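PDB 2EF5: arginase from Thermus thermophilus, which probably catalyses the manganese-dependent hydrolysis of L-arginine to urea and L-ornithine. Local coordinates for residues Val203-His206 and Leu207-Leu210. Residues are numbered along the deposited sequence; the frame is centred on the assembly and turned at random.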
ATOM      1  N   VAL A 203       3.486   3.319 -25.274  1.00 26.13           N
ATOM      2  CA  VAL A 203       2.905   2.361 -26.203  1.00 25.06           C
ATOM      3  C   VAL A 203       3.962   1.981 -27.243  1.00 25.49           C
ATOM      4  O   VAL A 203       4.200   0.800 -27.507  1.00 24.74           O
ATOM      5  CB  VAL A 203       1.661   2.962 -26.932  1.00 24.16           C
ATOM      6  CG1 VAL A 203       1.285   2.119 -28.135  1.00 23.71           C
ATOM      7  CG2 VAL A 203       0.486   3.042 -25.974  1.00 24.07           C
ATOM      8  N   LEU A 204       4.599   2.988 -27.834  1.00 24.55           N
ATOM      9  CA  LEU A 204       5.616   2.744 -28.849  1.00 26.76           C
ATOM     10  C   LEU A 204       6.804   1.947 -28.312  1.00 29.05           C
ATOM     11  O   LEU A 204       7.392   1.137 -29.037  1.00 29.85           O
ATOM     12  CB  LEU A 204       6.108   4.074 -29.424  1.00 24.59           C
ATOM     13  CG  LEU A 204       5.094   4.850 -30.267  1.00 24.02           C
ATOM     14  CD1 LEU A 204       5.683   6.194 -30.659  1.00 20.41           C
ATOM     15  CD2 LEU A 204       4.727   4.039 -31.500  1.00 21.45           C
ATOM     16  N   LYS A 205       7.153   2.186 -27.050  1.00 29.90           N
ATOM     17  CA  LYS A 205       8.273   1.496 -26.414  1.00 32.04           C
ATOM     18  C   LYS A 205       7.897   0.041 -26.179  1.00 32.45           C
ATOM     19  O   LYS A 205       8.657  -0.878 -26.507  1.00 32.93           O
ATOM     20  CB  LYS A 205       8.611   2.158 -25.073  1.00 33.86           C
ATOM     21  CG  LYS A 205       9.858   1.612 -24.383  1.00 38.57           C
ATOM     22  CD  LYS A 205      11.138   2.062 -25.083  1.00 42.63           C
ATOM     23  CE  LYS A 205      12.382   1.725 -24.263  1.00 43.96           C
ATOM     24  NZ  LYS A 205      13.621   2.338 -24.841  1.00 46.01           N
ATOM     25  N   HIS A 206       6.712  -0.157 -25.609  1.00 31.06           N
ATOM     26  CA  HIS A 206       6.209  -1.491 -25.314  1.00 30.32           C
ATOM     27  C   HIS A 206       6.122  -2.345 -26.576  1.00 29.71           C
ATOM     28  O   HIS A 206       6.275  -3.565 -26.517  1.00 30.18           O
ATOM     29  CB  HIS A 206       4.827  -1.395 -24.676  1.00 29.84           C
ATOM     30  CG  HIS A 206       4.311  -2.696 -24.146  1.00 31.36           C
ATOM     31  ND1 HIS A 206       4.847  -3.314 -23.039  1.00 32.00           N
ATOM     32  CD2 HIS A 206       3.315  -3.505 -24.585  1.00 30.61           C
ATOM     33  CE1 HIS A 206       4.207  -4.451 -22.817  1.00 32.46           C
ATOM     34  NE2 HIS A 206       3.274  -4.586 -23.742  1.00 32.36           N
ATOM     35  N   LEU A 207       5.883  -1.696 -27.714  1.00 26.91           N
ATOM     36  CA  LEU A 207       5.758  -2.399 -28.988  1.00 26.76           C
ATOM     37  C   LEU A 207       6.896  -2.035 -29.934  1.00 26.35           C
ATOM     38  O   LEU A 207       6.746  -2.101 -31.157  1.00 26.38           O
ATOM     39  CB  LEU A 207       4.419  -2.042 -29.649  1.00 26.02           C
ATOM     40  CG  LEU A 207       3.145  -2.236 -28.822  1.00 24.71           C
ATOM     41  CD1 LEU A 207       1.929  -1.760 -29.615  1.00 22.83           C
ATOM     42  CD2 LEU A 207       2.995  -3.705 -28.462  1.00 25.10           C
ATOM     43  N   GLN A 208       8.036  -1.662 -29.366  1.00 27.57           N
ATOM     44  CA  GLN A 208       9.185  -1.255 -30.162  1.00 29.29           C
ATOM     45  C   GLN A 208       9.605  -2.261 -31.234  1.00 28.98           C
ATOM     46  O   GLN A 208       9.523  -3.476 -31.039  1.00 28.88           O
ATOM     47  CB  GLN A 208      10.373  -0.943 -29.245  1.00 31.74           C
ATOM     48  CG  GLN A 208      10.959  -2.142 -28.514  1.00 35.63           C
ATOM     49  CD  GLN A 208      12.085  -1.745 -27.571  1.00 38.89           C
ATOM     50  OE1 GLN A 208      13.014  -1.031 -27.957  1.00 39.25           O
ATOM     51  NE2 GLN A 208      12.006  -2.207 -26.329  1.00 40.16           N
ATOM     52  N   GLY A 209      10.035  -1.732 -32.375  1.00 29.00           N
ATOM     53  CA  GLY A 209      10.483  -2.562 -33.480  1.00 29.10           C
ATOM     54  C   GLY A 209       9.417  -3.294 -34.275  1.00 29.28           C
ATOM     55  O   GLY A 209       9.741  -3.988 -35.240  1.00 30.34           O
ATOM     56  N   LEU A 210       8.153  -3.134 -33.903  1.00 28.93           N
ATOM     57  CA  LEU A 210       7.071  -3.828 -34.596  1.00 28.06           C
ATOM     58  C   LEU A 210       6.190  -2.940 -35.453  1.00 28.59           C
ATOM     59  O   LEU A 210       5.999  -1.759 -35.151  1.00 27.94           O
ATOM     60  CB  LEU A 210       6.155  -4.520 -33.586  1.00 28.14           C
ATOM     61  CG  LEU A 210       6.704  -5.547 -32.601  1.00 28.72           C
ATOM     62  CD1 LEU A 210       5.581  -5.990 -31.675  1.00 28.38           C
ATOM     63  CD2 LEU A 210       7.280  -6.740 -33.355  1.00 28.27           C
TER
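Leu-207 N donates to Val-203 O at 3.0 Å, a hydrogen bond that closes the last turn of helix 196-206. Gln-208 N makes a hydrogen bond to Lys-205 O, also at 3.0 Å, but spanning three residues instead of four. The bond is fairly straight (155°), yet its donor sits above the carbonyl plane, not on a lone pair. The guanidinium of Arg-254 hydrogen-bonds to Leu-204 O and Leu-210 O, tying the helix end to the loop.

Apolar contacts centre on Leu-207. Its CG lies beside its own backbone N (chi1 -54°), which keeps the side chain against the last turn. CD1 approaches Val-203 CG1 at 4.2 Å. CD2 meets the His-206 ring at CD2, 3.9 Å away, and the two side chains cross at a slant. Val-203, His-206 and Leu-207 all touch Val-163 of strand 162-167.

Gln-208 lies with CB, CG, CD and NE2 all near Lys-205 O; CB is closest, 3.2 Å from that oxygen. Lys-205 NZ forms a salt bridge with Asp-158 of the second subunit.

Leu-207 leaves helical geometry and starts a type II turn to Leu-210, with Gly-209 at positive phi (74°). This is a helix C-terminus running through a tight turn into parallel strand 212-217, a helix-to-strand connection of the alpha/beta arginase fold.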